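Local coordinates for putative PII-like nitrogen regulatory protein (Shewanella baltica, PDB 3CE8) that is of unknown function but is probably a trimeric PII-like nitrogen regulatory protein, at residues E23-L28 with E82-A87. Sequence-based numbering, arbitrary orientation. Where two conformers were deposited one is given.
Sequences EQLLVL and EIMHPA. With EDO (1,2-ethanediol), chain E.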
# COMPACT_ATOMS: atom_id res chain seq x y z
N GLU A 23 14.05 2.50 8.64
CA GLU A 23 13.26 1.43 7.95
C GLU A 23 12.49 2.07 6.84
O GLU A 23 11.98 3.20 6.94
CB GLU A 23 12.25 0.70 8.84
CG GLU A 23 12.87 -0.20 9.88
CD GLU A 23 13.53 -1.44 9.30
OE1 GLU A 23 12.91 -2.11 8.45
OE2 GLU A 23 14.65 -1.76 9.74
N GLN A 24 12.41 1.34 5.75
CA GLN A 24 11.69 1.81 4.59
C GLN A 24 11.06 0.61 3.88
O GLN A 24 11.48 -0.52 4.09
CB GLN A 24 12.61 2.63 3.69
CG GLN A 24 13.83 1.89 3.24
CD GLN A 24 14.74 2.73 2.37
OE1 GLN A 24 14.81 3.96 2.53
NE2 GLN A 24 15.47 2.06 1.43
N LEU A 25 10.04 0.87 3.10
CA LEU A 25 9.28 -0.18 2.43
C LEU A 25 9.59 -0.29 0.94
O LEU A 25 9.42 0.66 0.22
CB LEU A 25 7.78 0.10 2.63
CG LEU A 25 6.79 -0.99 2.22
CD1 LEU A 25 6.97 -2.17 3.18
CD2 LEU A 25 5.33 -0.47 2.17
N LEU A 26 10.07 -1.43 0.50
CA LEU A 26 10.24 -1.66 -0.94
C LEU A 26 8.99 -2.29 -1.48
O LEU A 26 8.51 -3.28 -0.94
CB LEU A 26 11.41 -2.59 -1.25
CG LEU A 26 11.57 -3.04 -2.71
CD1 LEU A 26 11.95 -1.89 -3.65
CD2 LEU A 26 12.65 -4.08 -2.69
N VAL A 27 8.43 -1.66 -2.49
CA VAL A 27 7.26 -2.20 -3.20
C VAL A 27 7.73 -2.52 -4.59
O VAL A 27 8.34 -1.70 -5.29
CB VAL A 27 6.06 -1.23 -3.29
CG1 VAL A 27 4.95 -1.90 -4.11
CG2 VAL A 27 5.59 -0.85 -1.89
N LEU A 28 7.44 -3.75 -4.96
CA LEU A 28 7.92 -4.37 -6.22
C LEU A 28 6.78 -5.06 -6.95
O LEU A 28 6.09 -5.89 -6.38
CB LEU A 28 9.02 -5.37 -5.83
CG LEU A 28 9.61 -6.29 -6.90
CD1 LEU A 28 10.43 -5.51 -7.94
CD2 LEU A 28 10.47 -7.31 -6.18
N GLU A 82 5.79 -6.50 -0.85
CA GLU A 82 6.13 -5.40 0.05
C GLU A 82 7.13 -5.92 1.05
O GLU A 82 6.88 -6.91 1.76
CB GLU A 82 4.89 -4.81 0.73
CG GLU A 82 3.98 -4.12 -0.26
CD GLU A 82 2.89 -3.28 0.37
OE1 GLU A 82 2.71 -3.26 1.61
OE2 GLU A 82 2.20 -2.61 -0.40
N ILE A 83 8.28 -5.25 1.06
CA ILE A 83 9.45 -5.64 1.83
C ILE A 83 10.07 -4.52 2.67
O ILE A 83 10.76 -3.62 2.19
CB ILE A 83 10.53 -6.19 0.87
CG1 ILE A 83 9.91 -7.23 -0.06
CG2 ILE A 83 11.75 -6.76 1.64
CD1 ILE A 83 10.54 -7.22 -1.38
N MSE A 84 9.77 -4.62 3.94
CA MSE A 84 10.31 -3.71 4.94
C MSE A 84 11.76 -4.13 5.13
O MSE A 84 12.08 -5.32 5.25
CB MSE A 84 9.55 -3.81 6.27
CG MSE A 84 10.00 -2.78 7.29
SE MSE A 84 9.32 -1.05 6.81
CE MSE A 84 7.44 -1.50 6.76
N HIS A 85 12.62 -3.13 5.13
CA HIS A 85 14.04 -3.34 5.27
C HIS A 85 14.75 -2.08 5.75
O HIS A 85 14.25 -0.98 5.55
CB HIS A 85 14.62 -3.72 3.90
CG HIS A 85 14.51 -2.63 2.88
ND1 HIS A 85 13.34 -2.35 2.20
CD2 HIS A 85 15.43 -1.73 2.43
CE1 HIS A 85 13.53 -1.32 1.39
NE2 HIS A 85 14.79 -0.92 1.51
N PRO A 86 15.91 -2.25 6.38
CA PRO A 86 16.70 -1.10 6.76
C PRO A 86 17.27 -0.37 5.54
O PRO A 86 17.79 -0.97 4.60
CB PRO A 86 17.83 -1.68 7.61
CG PRO A 86 17.60 -3.18 7.71
CD PRO A 86 16.59 -3.53 6.67
N ALA A 87 17.19 0.95 5.60
CA ALA A 87 17.67 1.82 4.54
C ALA A 87 19.12 1.50 4.21
O ALA A 87 19.56 1.61 3.06
CB ALA A 87 17.52 3.32 4.96
C1 EDO E . 6.27 -6.03 5.15
O1 EDO E . 5.35 -6.89 4.49
C2 EDO E . 6.94 -6.72 6.33
O2 EDO E . 8.22 -6.94 5.78
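His85 and Gln24 both set CG between their backbone N and carbonyl carbon (chi1 65° and 57°), which swings the imidazole and the amide toward each other on the face of the sheet that helix 90-100 covers. They face each other on neighbouring antiparallel strands, 23-31 and 74-86, at the centre of a four-stranded sheet of order 2-3-1-4, the ferredoxin-like βαββαβ arrangement that PII proteins share. Gln24 NE2 donates to His85 NE2 over 3.1 Å; the acceptor lies in the amide plane, the donor stands 32° out of the ring plane, and the two planes are nearly perpendicular. The same NE2 also bonds Gln90 at the start of helix 90-100. At the other side of the ring, ND1 turns back to its own strand and gives a straight bond of 2.9 Å to Ile83 O, which lies in the ring plane. Leu26 N reaches that oxygen from the opposite face of the carbonyl plane, so two N-H groups grip Ile83 O. With both ring nitrogens engaged, the imidazole is fixed in rotation; a leucine in its place would probably leave Gln24 NE2 without one of its acceptors and Ile83 O with the Leu26 bond but no side-chain donor. Leu26 CB packs against His85 CE1, and its CD2 lies beside Ile83 CD1 at 4.0 Å; Leu26 itself packs on Leu93, Leu94 and Leu97 of helix 90-100. On the other face, Met84, a selenomethionine, and Glu82 meet Trp109 of the second subunit. A 1,2-ethanediol, probably from the crystallisation liquor, sits at the far edge of strand 74-86, where its O1 donates to Glu82 O at 3.1 Å and its O2 weakly accepts from Met84 N.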